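Local atomic coordinates of hydrolase (Thermococcus thioreducens, PDB entry 6IAH), a protein that probably hydrolyses phosphate esters as a magnesium-dependent phosphatase of the haloacid dehalogenase superfamily, possibly with phosphoglycolate among its substrates. Residues I101-E113 and E116-E128. Sequence-based numbering, arbitrary orientation. Where two conformers were deposited one is given.
Sequences IERVFNTFYLGRE and ERLFDFPGLWKKE
Thr-107 lays its methyl over the centre of the Phe-119 ring, a CH-pi contact with CG2 3.6 Å from the centroid. OG1 lies beside the backbone N (chi1 -61°), with CG2 anti to it. There OG1 donates to Arg-103 O and accepts from Leu-118 N at 3.0 Å. Arg-103 reaches out extended, and its NE bonds Glu-116 O at 2.9 Å. Leu-118 CD1 covers one face of the Arg-103 guanidinium. Phe-108 joins two T-shaped pairs. Its face receives the edge of Phe-119, and its own edge meets the face of Phe-121, planes at 88°. After the helix of this HAD phosphatase the chain doubles back to Glu-116, then runs along the helix flank in the helix's own direction. Gly-111, with positive phi, is the first residue to leave helical geometry and passes close to Gly-123. Two carbonyls near the helix end take N-H groups of the 3-10 segment: Leu-124 N bonds Phe-108 O, and Trp-125 N bonds Tyr-109 O at 2.9 Å. Trp-125 CB sits over the Tyr-109 ring. Tyr-109 OH donates to Glu-128 OE2 at 2.5 Å, and Ser-17 and Arg-152 also hold this carboxylate near magnesium ligand Asp-8. Arg-112 grips Asp-120 side-on, NE to OD1 (2.9 Å) and NH2 to OD2.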
# COMPACT_ATOMS: atom_id res chain seq x y z
N ILE A 101 -5.52 -17.84 5.21
CA ILE A 101 -4.60 -16.77 5.49
C ILE A 101 -5.27 -15.42 5.39
O ILE A 101 -5.04 -14.53 6.20
CB ILE A 101 -3.37 -16.84 4.59
CG1 ILE A 101 -2.50 -17.98 5.08
CG2 ILE A 101 -2.56 -15.52 4.68
CD1 ILE A 101 -1.36 -18.37 4.19
N GLU A 102 -6.10 -15.26 4.37
CA GLU A 102 -6.78 -14.03 4.14
C GLU A 102 -7.72 -13.67 5.27
O GLU A 102 -7.77 -12.50 5.65
CB GLU A 102 -7.55 -14.15 2.83
CG GLU A 102 -8.50 -13.03 2.56
CD GLU A 102 -8.99 -13.13 1.13
OE1 GLU A 102 -8.14 -13.29 0.26
OE2 GLU A 102 -10.21 -13.10 0.93
N ARG A 103 -8.42 -14.64 5.81
CA ARG A 103 -9.32 -14.42 6.89
C ARG A 103 -8.53 -13.96 8.12
O ARG A 103 -8.95 -13.01 8.82
CB ARG A 103 -10.14 -15.69 7.20
CG ARG A 103 -11.34 -15.38 8.03
CD ARG A 103 -12.00 -16.56 8.69
NE ARG A 103 -13.16 -16.11 9.47
CZ ARG A 103 -14.16 -16.87 9.88
NH1 ARG A 103 -14.16 -18.18 9.64
NH2 ARG A 103 -15.19 -16.32 10.54
N VAL A 104 -7.41 -14.60 8.37
CA VAL A 104 -6.59 -14.23 9.56
C VAL A 104 -5.93 -12.83 9.34
O VAL A 104 -5.98 -11.96 10.21
CB VAL A 104 -5.51 -15.26 9.83
CG1 VAL A 104 -4.47 -14.73 10.84
CG2 VAL A 104 -6.13 -16.58 10.32
N PHE A 105 -5.39 -12.58 8.15
CA PHE A 105 -4.79 -11.29 7.86
C PHE A 105 -5.81 -10.16 8.08
O PHE A 105 -5.52 -9.14 8.71
CB PHE A 105 -4.20 -11.25 6.45
CG PHE A 105 -3.34 -10.05 6.16
CD1 PHE A 105 -3.91 -8.79 5.99
CD2 PHE A 105 -1.97 -10.17 6.07
CE1 PHE A 105 -3.10 -7.69 5.72
CE2 PHE A 105 -1.17 -9.09 5.77
CZ PHE A 105 -1.74 -7.84 5.59
N ASN A 106 -7.00 -10.31 7.49
CA ASN A 106 -7.98 -9.28 7.58
C ASN A 106 -8.48 -9.07 9.04
O ASN A 106 -8.78 -7.93 9.45
CB ASN A 106 -9.17 -9.56 6.63
CG ASN A 106 -8.87 -9.24 5.17
OD1 ASN A 106 -7.98 -8.48 4.84
ND2 ASN A 106 -9.65 -9.83 4.29
N THR A 107 -8.59 -10.13 9.80
CA THR A 107 -8.88 -10.04 11.23
C THR A 107 -7.86 -9.11 11.94
O THR A 107 -8.26 -8.22 12.68
CB THR A 107 -8.94 -11.45 11.86
OG1 THR A 107 -9.99 -12.20 11.21
CG2 THR A 107 -9.21 -11.38 13.36
N PHE A 108 -6.57 -9.29 11.65
CA PHE A 108 -5.49 -8.51 12.29
C PHE A 108 -5.47 -7.05 11.75
O PHE A 108 -5.31 -6.11 12.52
CB PHE A 108 -4.12 -9.14 12.07
CG PHE A 108 -3.83 -10.30 12.96
CD1 PHE A 108 -3.94 -10.19 14.35
CD2 PHE A 108 -3.38 -11.52 12.43
CE1 PHE A 108 -3.65 -11.28 15.17
CE2 PHE A 108 -3.10 -12.60 13.25
CZ PHE A 108 -3.21 -12.48 14.61
N TYR A 109 -5.68 -6.86 10.44
CA TYR A 109 -5.51 -5.54 9.83
C TYR A 109 -6.79 -4.70 10.06
O TYR A 109 -6.69 -3.55 10.49
CB TYR A 109 -5.13 -5.61 8.32
CG TYR A 109 -4.98 -4.22 7.73
CD1 TYR A 109 -3.88 -3.43 8.03
CD2 TYR A 109 -6.00 -3.67 6.93
CE1 TYR A 109 -3.75 -2.13 7.54
CE2 TYR A 109 -5.88 -2.39 6.42
CZ TYR A 109 -4.78 -1.63 6.71
OH TYR A 109 -4.74 -0.35 6.22
N LEU A 110 -7.97 -5.29 9.73
CA LEU A 110 -9.23 -4.63 9.84
C LEU A 110 -9.91 -4.73 11.22
O LEU A 110 -10.66 -3.83 11.57
CB LEU A 110 -10.20 -5.12 8.76
CG LEU A 110 -9.79 -4.87 7.31
CD1 LEU A 110 -10.88 -5.45 6.43
CD2 LEU A 110 -9.65 -3.38 7.02
N GLY A 111 -9.69 -5.80 11.97
CA GLY A 111 -10.30 -5.96 13.28
C GLY A 111 -11.80 -5.94 13.18
O GLY A 111 -12.36 -6.58 12.29
N ARG A 112 -12.42 -5.05 13.97
CA ARG A 112 -13.88 -4.99 14.00
C ARG A 112 -14.49 -4.46 12.72
O ARG A 112 -15.71 -4.66 12.52
CB ARG A 112 -14.40 -4.21 15.18
CG ARG A 112 -13.97 -4.82 16.51
CD ARG A 112 -14.41 -3.91 17.62
NE ARG A 112 -14.36 -4.57 18.91
CZ ARG A 112 -14.57 -3.97 20.07
NH1 ARG A 112 -14.81 -2.69 20.10
NH2 ARG A 112 -14.51 -4.65 21.19
N GLU A 113 -13.69 -3.83 11.86
CA GLU A 113 -14.17 -3.38 10.54
C GLU A 113 -14.42 -4.56 9.60
O GLU A 113 -15.01 -4.37 8.52
CB GLU A 113 -13.20 -2.41 9.87
CG GLU A 113 -12.98 -1.06 10.59
CD GLU A 113 -14.20 -0.17 10.69
OE1 GLU A 113 -15.02 -0.10 9.70
OE2 GLU A 113 -14.35 0.47 11.75
N GLU A 116 -16.33 -10.67 8.76
CA GLU A 116 -16.08 -12.09 8.89
C GLU A 116 -14.85 -12.37 9.80
O GLU A 116 -14.23 -13.38 9.63
CB GLU A 116 -15.88 -12.71 7.49
CG GLU A 116 -17.15 -12.73 6.62
CD GLU A 116 -17.50 -11.39 5.99
OE1 GLU A 116 -16.58 -10.56 5.72
OE2 GLU A 116 -18.71 -11.17 5.78
N ARG A 117 -14.57 -11.48 10.77
CA ARG A 117 -13.45 -11.65 11.72
C ARG A 117 -13.44 -13.03 12.35
O ARG A 117 -14.50 -13.56 12.64
CB ARG A 117 -13.50 -10.62 12.84
CG ARG A 117 -14.59 -10.79 13.92
CD ARG A 117 -14.47 -9.67 14.94
NE ARG A 117 -15.22 -9.82 16.19
CZ ARG A 117 -16.03 -8.87 16.64
NH1 ARG A 117 -16.17 -7.78 15.93
NH2 ARG A 117 -16.68 -9.01 17.77
N LEU A 118 -12.24 -13.57 12.60
CA LEU A 118 -12.13 -14.88 13.19
C LEU A 118 -12.16 -14.77 14.72
O LEU A 118 -12.61 -15.69 15.40
CB LEU A 118 -10.88 -15.55 12.65
CG LEU A 118 -10.63 -17.02 13.00
CD1 LEU A 118 -11.56 -17.96 12.24
CD2 LEU A 118 -9.17 -17.35 12.75
N PHE A 119 -11.71 -13.63 15.24
CA PHE A 119 -11.78 -13.29 16.63
C PHE A 119 -11.80 -11.76 16.74
O PHE A 119 -11.51 -11.04 15.76
CB PHE A 119 -10.55 -13.85 17.37
CG PHE A 119 -9.27 -13.70 16.61
CD1 PHE A 119 -8.81 -14.70 15.76
CD2 PHE A 119 -8.46 -12.56 16.79
CE1 PHE A 119 -7.60 -14.55 15.07
CE2 PHE A 119 -7.25 -12.41 16.11
CZ PHE A 119 -6.81 -13.40 15.23
N ASP A 120 -12.12 -11.26 17.92
CA ASP A 120 -12.15 -9.84 18.19
C ASP A 120 -10.70 -9.37 18.32
O ASP A 120 -9.89 -9.95 19.03
CB ASP A 120 -12.98 -9.55 19.48
CG ASP A 120 -13.31 -8.04 19.69
OD1 ASP A 120 -13.10 -7.21 18.80
OD2 ASP A 120 -13.82 -7.64 20.77
N PHE A 121 -10.35 -8.32 17.59
CA PHE A 121 -9.02 -7.81 17.55
C PHE A 121 -9.11 -6.34 17.16
O PHE A 121 -9.99 -5.95 16.29
CB PHE A 121 -8.12 -8.55 16.55
CG PHE A 121 -6.66 -8.22 16.69
CD1 PHE A 121 -5.88 -8.86 17.63
CD2 PHE A 121 -6.07 -7.24 15.90
CE1 PHE A 121 -4.53 -8.52 17.79
CE2 PHE A 121 -4.72 -6.95 16.00
CZ PHE A 121 -3.95 -7.57 16.98
N PRO A 122 -8.30 -5.52 17.82
CA PRO A 122 -8.28 -4.07 17.49
C PRO A 122 -7.46 -3.87 16.20
O PRO A 122 -6.25 -4.05 16.19
CB PRO A 122 -7.60 -3.41 18.71
CG PRO A 122 -7.10 -4.49 19.57
CD PRO A 122 -7.29 -5.83 18.88
N GLY A 123 -8.14 -3.61 15.09
CA GLY A 123 -7.49 -3.50 13.82
C GLY A 123 -6.20 -2.70 13.80
O GLY A 123 -6.17 -1.55 14.26
N LEU A 124 -5.17 -3.27 13.19
CA LEU A 124 -3.87 -2.57 12.97
C LEU A 124 -3.98 -1.37 12.06
O LEU A 124 -3.14 -0.50 12.16
CB LEU A 124 -2.79 -3.50 12.46
CG LEU A 124 -2.30 -4.56 13.45
CD1 LEU A 124 -1.49 -5.62 12.70
CD2 LEU A 124 -1.54 -3.94 14.62
N TRP A 125 -5.06 -1.25 11.26
CA TRP A 125 -5.23 -0.05 10.46
C TRP A 125 -5.27 1.25 11.34
O TRP A 125 -4.89 2.32 10.87
CB TRP A 125 -6.47 -0.14 9.54
CG TRP A 125 -7.76 0.03 10.27
CD1 TRP A 125 -8.49 -0.95 10.92
CD2 TRP A 125 -8.56 1.23 10.35
NE1 TRP A 125 -9.63 -0.41 11.46
CE2 TRP A 125 -9.71 0.92 11.13
CE3 TRP A 125 -8.39 2.54 9.91
CZ2 TRP A 125 -10.70 1.87 11.42
CZ3 TRP A 125 -9.35 3.49 10.24
CH2 TRP A 125 -10.49 3.15 10.97
N LYS A 126 -5.67 1.12 12.60
CA LYS A 126 -5.83 2.27 13.45
C LYS A 126 -4.48 2.77 14.00
O LYS A 126 -4.45 3.82 14.61
CB LYS A 126 -6.90 1.99 14.54
CG LYS A 126 -8.23 1.53 13.91
CD LYS A 126 -9.38 1.33 14.88
CE LYS A 126 -8.95 0.80 16.26
NZ LYS A 126 -8.41 -0.60 16.32
N LYS A 127 -3.38 2.05 13.76
CA LYS A 127 -2.04 2.57 14.07
C LYS A 127 -1.49 3.49 12.97
O LYS A 127 -0.45 4.08 13.16
CB LYS A 127 -1.06 1.45 14.31
CG LYS A 127 -1.39 0.62 15.57
CD LYS A 127 -0.16 -0.20 15.92
CE LYS A 127 -0.42 -1.30 16.92
NZ LYS A 127 -1.03 -0.73 18.14
N GLU A 128 -2.18 3.58 11.81
CA GLU A 128 -1.80 4.49 10.71
C GLU A 128 -2.13 5.94 11.18
O GLU A 128 -3.11 6.17 11.97
CB GLU A 128 -2.57 4.12 9.44
CG GLU A 128 -2.23 2.72 8.93
CD GLU A 128 -3.03 2.24 7.74
OE1 GLU A 128 -3.77 3.08 7.21
OE2 GLU A 128 -2.90 1.03 7.32
O HOH W 1 -6.22 2.08 6.66
O HOH W 2 -10.85 -1.97 14.26
O HOH W 3 -11.22 -2.93 15.08